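Local coordinates for bifunctional protein PutA (Bdellovibrio bacteriovorus, PDB 5UR2) that probably couples the two steps of proline catabolism, oxidising proline with a flavin and then glutamate semialdehyde to glutamate with NAD+, at residues E480-L483 / K484-E488; G676-K679 / M680-A684. All blocks are in the same frame, centred on the assembly; numbering follows the deposited sequence.

Contact 1: E480-L483 / K484-E488; sequences EKML and KALAE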
loop_
_atom_site.group_PDB
_atom_site.type_symbol
_atom_site.label_atom_id
_atom_site.label_comp_id
_atom_site.label_asym_id
_atom_site.label_seq_id
_atom_site.Cartn_x
_atom_site.Cartn_y
_atom_site.Cartn_z
ATOM N N GLU B 480 17.869 37.958 12.899
ATOM C CA GLU B 480 18.775 38.174 14.023
ATOM C C GLU B 480 19.274 36.858 14.607
ATOM O O GLU B 480 20.461 36.733 14.923
ATOM C CB GLU B 480 18.087 39.008 15.100
ATOM C CG GLU B 480 17.906 40.463 14.719
ATOM C CD GLU B 480 16.965 41.202 15.662
ATOM O OE1 GLU B 480 16.171 40.543 16.380
ATOM O OE2 GLU B 480 17.035 42.447 15.693
ATOM N N LYS B 481 18.378 35.879 14.773
ATOM C CA LYS B 481 18.792 34.558 15.245
ATOM C C LYS B 481 19.760 33.911 14.273
ATOM O O LYS B 481 20.694 33.213 14.689
ATOM C CB LYS B 481 17.573 33.653 15.458
ATOM C CG LYS B 481 16.748 34.058 16.673
ATOM C CD LYS B 481 15.556 33.133 16.900
ATOM C CE LYS B 481 14.737 33.599 18.101
ATOM N NZ LYS B 481 13.572 34.418 17.701
ATOM N N MET B 482 19.541 34.119 12.971
ATOM C CA MET B 482 20.437 33.558 11.965
ATOM C C MET B 482 21.821 34.171 12.086
ATOM O O MET B 482 22.831 33.459 12.086
ATOM C CB MET B 482 19.865 33.796 10.567
ATOM C CG MET B 482 20.574 33.052 9.475
ATOM S SD MET B 482 20.332 31.267 9.712
ATOM C CE MET B 482 21.978 30.787 10.259
ATOM N N LEU B 483 21.879 35.500 12.214
ATOM C CA LEU B 483 23.161 36.182 12.373
ATOM C C LEU B 483 23.810 35.808 13.699
ATOM O O LEU B 483 25.033 35.664 13.781
ATOM C CB LEU B 483 22.960 37.700 12.265
ATOM C CG LEU B 483 22.564 38.231 10.878
ATOM C CD1 LEU B 483 22.041 39.680 10.914
ATOM C CD2 LEU B 483 23.799 38.191 9.995
ATOM N N LYS B 484 23.006 35.630 14.745
ATOM C CA LYS B 484 23.560 35.170 16.009
ATOM C C LYS B 484 24.139 33.763 15.869
ATOM O O LYS B 484 25.261 33.497 16.326
ATOM C CB LYS B 484 22.470 35.202 17.082
ATOM C CG LYS B 484 22.922 34.763 18.449
ATOM C CD LYS B 484 21.730 34.602 19.362
ATOM C CE LYS B 484 22.097 33.764 20.585
ATOM N NZ LYS B 484 20.973 33.634 21.554
ATOM N N ALA B 485 23.405 32.856 15.206
ATOM C CA ALA B 485 23.883 31.485 15.045
ATOM C C ALA B 485 25.149 31.432 14.192
ATOM O O ALA B 485 26.053 30.628 14.460
ATOM C CB ALA B 485 22.788 30.608 14.419
ATOM N N LEU B 486 25.220 32.261 13.149
ATOM C CA LEU B 486 26.432 32.317 12.336
ATOM C C LEU B 486 27.618 32.816 13.152
ATOM O O LEU B 486 28.727 32.280 13.041
ATOM C CB LEU B 486 26.211 33.208 11.109
ATOM C CG LEU B 486 25.355 32.560 10.010
ATOM C CD1 LEU B 486 24.756 33.617 9.106
ATOM C CD2 LEU B 486 26.159 31.538 9.178
ATOM N N ALA B 487 27.407 33.837 13.989
ATOM C CA ALA B 487 28.511 34.350 14.799
ATOM C C ALA B 487 29.025 33.287 15.761
ATOM O O ALA B 487 30.241 33.115 15.916
ATOM C CB ALA B 487 28.086 35.610 15.560
ATOM N N GLU B 488 28.111 32.568 16.417
ATOM C CA GLU B 488 28.515 31.544 17.376
ATOM C C GLU B 488 29.179 30.374 16.680
ATOM O O GLU B 488 30.117 29.783 17.221
ATOM C CB GLU B 488 27.310 31.068 18.186
ATOM C CG GLU B 488 26.782 32.167 19.080
ATOM C CD GLU B 488 25.540 31.785 19.843
ATOM O OE1 GLU B 488 25.014 30.677 19.635
ATOM O OE2 GLU B 488 25.098 32.613 20.659
#
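Lys-484 opens the second half of an amphipathic alpha-helix, 476-491, by turning its amide back to Glu-480: N of Lys-484 lies 2.8 Å from O of Glu-480, the first of four consecutive i to i+4 hydrogen bonds that tie 480-483 to 484-488. Its CB rests beside that same carbonyl, while the aliphatic chain runs on extended and carries the amine off the helix. Ala-485 repeats the backbone bond with the oxygen of Lys-481, and its methyl lies 3.4 Å from that oxygen (CB of Ala-485 to O of Lys-481). The small residue sits on the same side as the end of Met-482, whose CE lies 4.2 Å from CB of Ala-485.

The apolar centre of the contact is reached at Leu-486. N of Leu-486 donates to O of Met-482 at 2.9 Å, with an N-H...O angle of 160°, and the leucine side chain packs one turn along from the thioether. Met-482 starts with CG on the far side from its own N (chi1 -170°), then bends at chi2 and chi3; these turns send the terminal methyl onward along the helix, to the branch point of the leucine. The two side chains cross at a slant. Both also touch Trp-587 and helix 572-583, Met-482 on Ile-576 and Ala-577 and Leu-486 on Val-580, which marks this face as the one turned toward neighbouring helices. Glu-480, Lys-481 and Lys-484 are exposed, giving the helix its polar side, though Lys-481 also touches Phe-573.

N of Ala-487 completes the series, donating to O of Leu-483 at 3.0 Å, and Glu-488 continues the pattern within its own half. Across the buried face the side chains meet most closely where CE of Met-482 lies 3.8 Å from CG of Leu-486.

Contact 2: G676-K679 / M680-A684; sequences GLMK and MIQEA
The carboxamide of Gln-682 takes Lys-679 at its oxygen: NZ donates to OE1 at 2.8 Å, tilted 17° from the amide plane and meeting the C=O at 142°. The two side chains run side by side in the same direction, and CD and CE of Lys-679 also pass near OE1. Because NZ forms a salt bridge with Glu-505 as well, the amine is shared between a carboxylate and this amide. Nearer the backbone, CE of Met-678 lies 3.9 Å from CG of Gln-682, the two side chains crossing at an angle. The other flat group, the carboxylate of Glu-683, receives a water at OE1, 2.6 Å away, which also makes a weak bond to O of Lys-679; OE2 pairs with Arg-570.

The remaining side chains are apolar. Leu-677, its CG placed opposite the backbone N (chi1 176°), sets that carbon 3.8 Å from CD1 of Ile-681. Met-680 bends at chi3 and lays CE near CA of Leu-677, beside helix 554-570. Met-678 and Ile-681 both touch Met-664 of strand 661-665. Four i to i+4 amide bonds run beneath, as expected of the crossover helix in a beta-alpha-beta unit of the aldehyde dehydrogenase Rossmann fold.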
loop_
_atom_site.group_PDB
_atom_site.type_symbol
_atom_site.label_atom_id
_atom_site.label_comp_id
_atom_site.label_asym_id
_atom_site.label_seq_id
_atom_site.Cartn_x
_atom_site.Cartn_y
_atom_site.Cartn_z
ATOM N N GLY B 676 26.759 16.955 13.859
ATOM C CA GLY B 676 25.584 17.500 14.514
ATOM C C GLY B 676 24.426 16.516 14.540
ATOM O O GLY B 676 23.730 16.397 15.551
ATOM N N LEU B 677 24.220 15.775 13.439
ATOM C CA LEU B 677 23.154 14.772 13.426
ATOM C C LEU B 677 23.389 13.699 14.481
ATOM O O LEU B 677 22.457 13.305 15.196
ATOM C CB LEU B 677 23.013 14.134 12.037
ATOM C CG LEU B 677 21.987 12.989 11.938
ATOM C CD1 LEU B 677 20.542 13.445 12.192
ATOM C CD2 LEU B 677 22.063 12.273 10.587
ATOM N N MET B 678 24.629 13.214 14.595
ATOM C CA MET B 678 24.918 12.160 15.566
ATOM C C MET B 678 24.671 12.637 16.999
ATOM O O MET B 678 24.150 11.885 17.834
ATOM C CB MET B 678 26.364 11.680 15.396
ATOM C CG MET B 678 26.719 10.478 16.269
ATOM S SD MET B 678 25.676 9.073 15.924
ATOM C CE MET B 678 25.936 8.075 17.389
ATOM N N LYS B 679 25.027 13.888 17.301
ATOM C CA LYS B 679 24.822 14.421 18.647
ATOM C C LYS B 679 23.339 14.504 18.984
ATOM O O LYS B 679 22.937 14.290 20.139
ATOM C CB LYS B 679 25.488 15.798 18.765
ATOM C CG LYS B 679 27.010 15.702 18.867
ATOM C CD LYS B 679 27.383 14.786 20.036
ATOM C CE LYS B 679 28.818 14.292 19.977
ATOM N NZ LYS B 679 29.011 13.106 20.885
ATOM N N MET B 680 22.514 14.852 17.992
ATOM C CA MET B 680 21.076 14.898 18.202
ATOM C C MET B 680 20.510 13.492 18.346
ATOM O O MET B 680 19.619 13.254 19.172
ATOM C CB MET B 680 20.394 15.643 17.045
ATOM C CG MET B 680 20.842 17.090 16.861
ATOM S SD MET B 680 19.852 18.026 15.669
ATOM C CE MET B 680 20.329 17.323 14.094
ATOM N N ILE B 681 21.044 12.544 17.576
ATOM C CA ILE B 681 20.633 11.152 17.715
ATOM C C ILE B 681 20.923 10.661 19.122
ATOM O O ILE B 681 20.056 10.072 19.778
ATOM C CB ILE B 681 21.324 10.283 16.640
ATOM C CG1 ILE B 681 20.611 10.437 15.286
ATOM C CG2 ILE B 681 21.405 8.821 17.054
ATOM C CD1 ILE B 681 21.423 9.948 14.129
ATOM N N GLN B 682 22.114 10.969 19.640
ATOM C CA GLN B 682 22.428 10.598 21.014
ATOM C C GLN B 682 21.505 11.306 21.995
ATOM O O GLN B 682 21.021 10.688 22.950
ATOM C CB GLN B 682 23.891 10.920 21.338
ATOM C CG GLN B 682 24.898 10.054 20.555
ATOM C CD GLN B 682 26.350 10.354 20.934
ATOM O OE1 GLN B 682 26.959 11.282 20.419
ATOM N NE2 GLN B 682 26.908 9.547 21.815
ATOM N N GLU B 683 21.228 12.595 21.767
ATOM C CA GLU B 683 20.357 13.316 22.693
ATOM C C GLU B 683 18.922 12.787 22.637
ATOM O O GLU B 683 18.241 12.704 23.666
ATOM C CB GLU B 683 20.389 14.819 22.404
ATOM C CG GLU B 683 19.604 15.598 23.438
ATOM C CD GLU B 683 19.425 17.072 23.105
ATOM O OE1 GLU B 683 20.103 17.583 22.186
ATOM O OE2 GLU B 683 18.576 17.710 23.761
ATOM N N ALA B 684 18.458 12.393 21.452
ATOM C CA ALA B 684 17.107 11.856 21.337
ATOM C C ALA B 684 16.951 10.558 22.130
ATOM O O ALA B 684 15.834 10.207 22.532
ATOM C CB ALA B 684 16.763 11.632 19.868
HETATM O O HOH W 1 22.164 17.503 20.547
#

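Contacts 1 and 2 illustrate one principle, that a helix sorts its side chains by what lies beside it, in two settings whose centres are about 21 Å apart. Neither is wholly core or wholly surface. Contact 1 has more exposed residues than buried ones, and its apolar face meets other helices; contact 2 is the more buried, set against strands 661-665 and 691-693 and helix 554-570. The two hold different helices and do not touch. Their chemistry differs accordingly: between its own halves, 480-488 has backbone bonds and methionine-leucine packing, whereas 676-684 adds a lysine-glutamine bond and a bridging water. Its charged ends, moreover, pair outward with residues elsewhere in the chain.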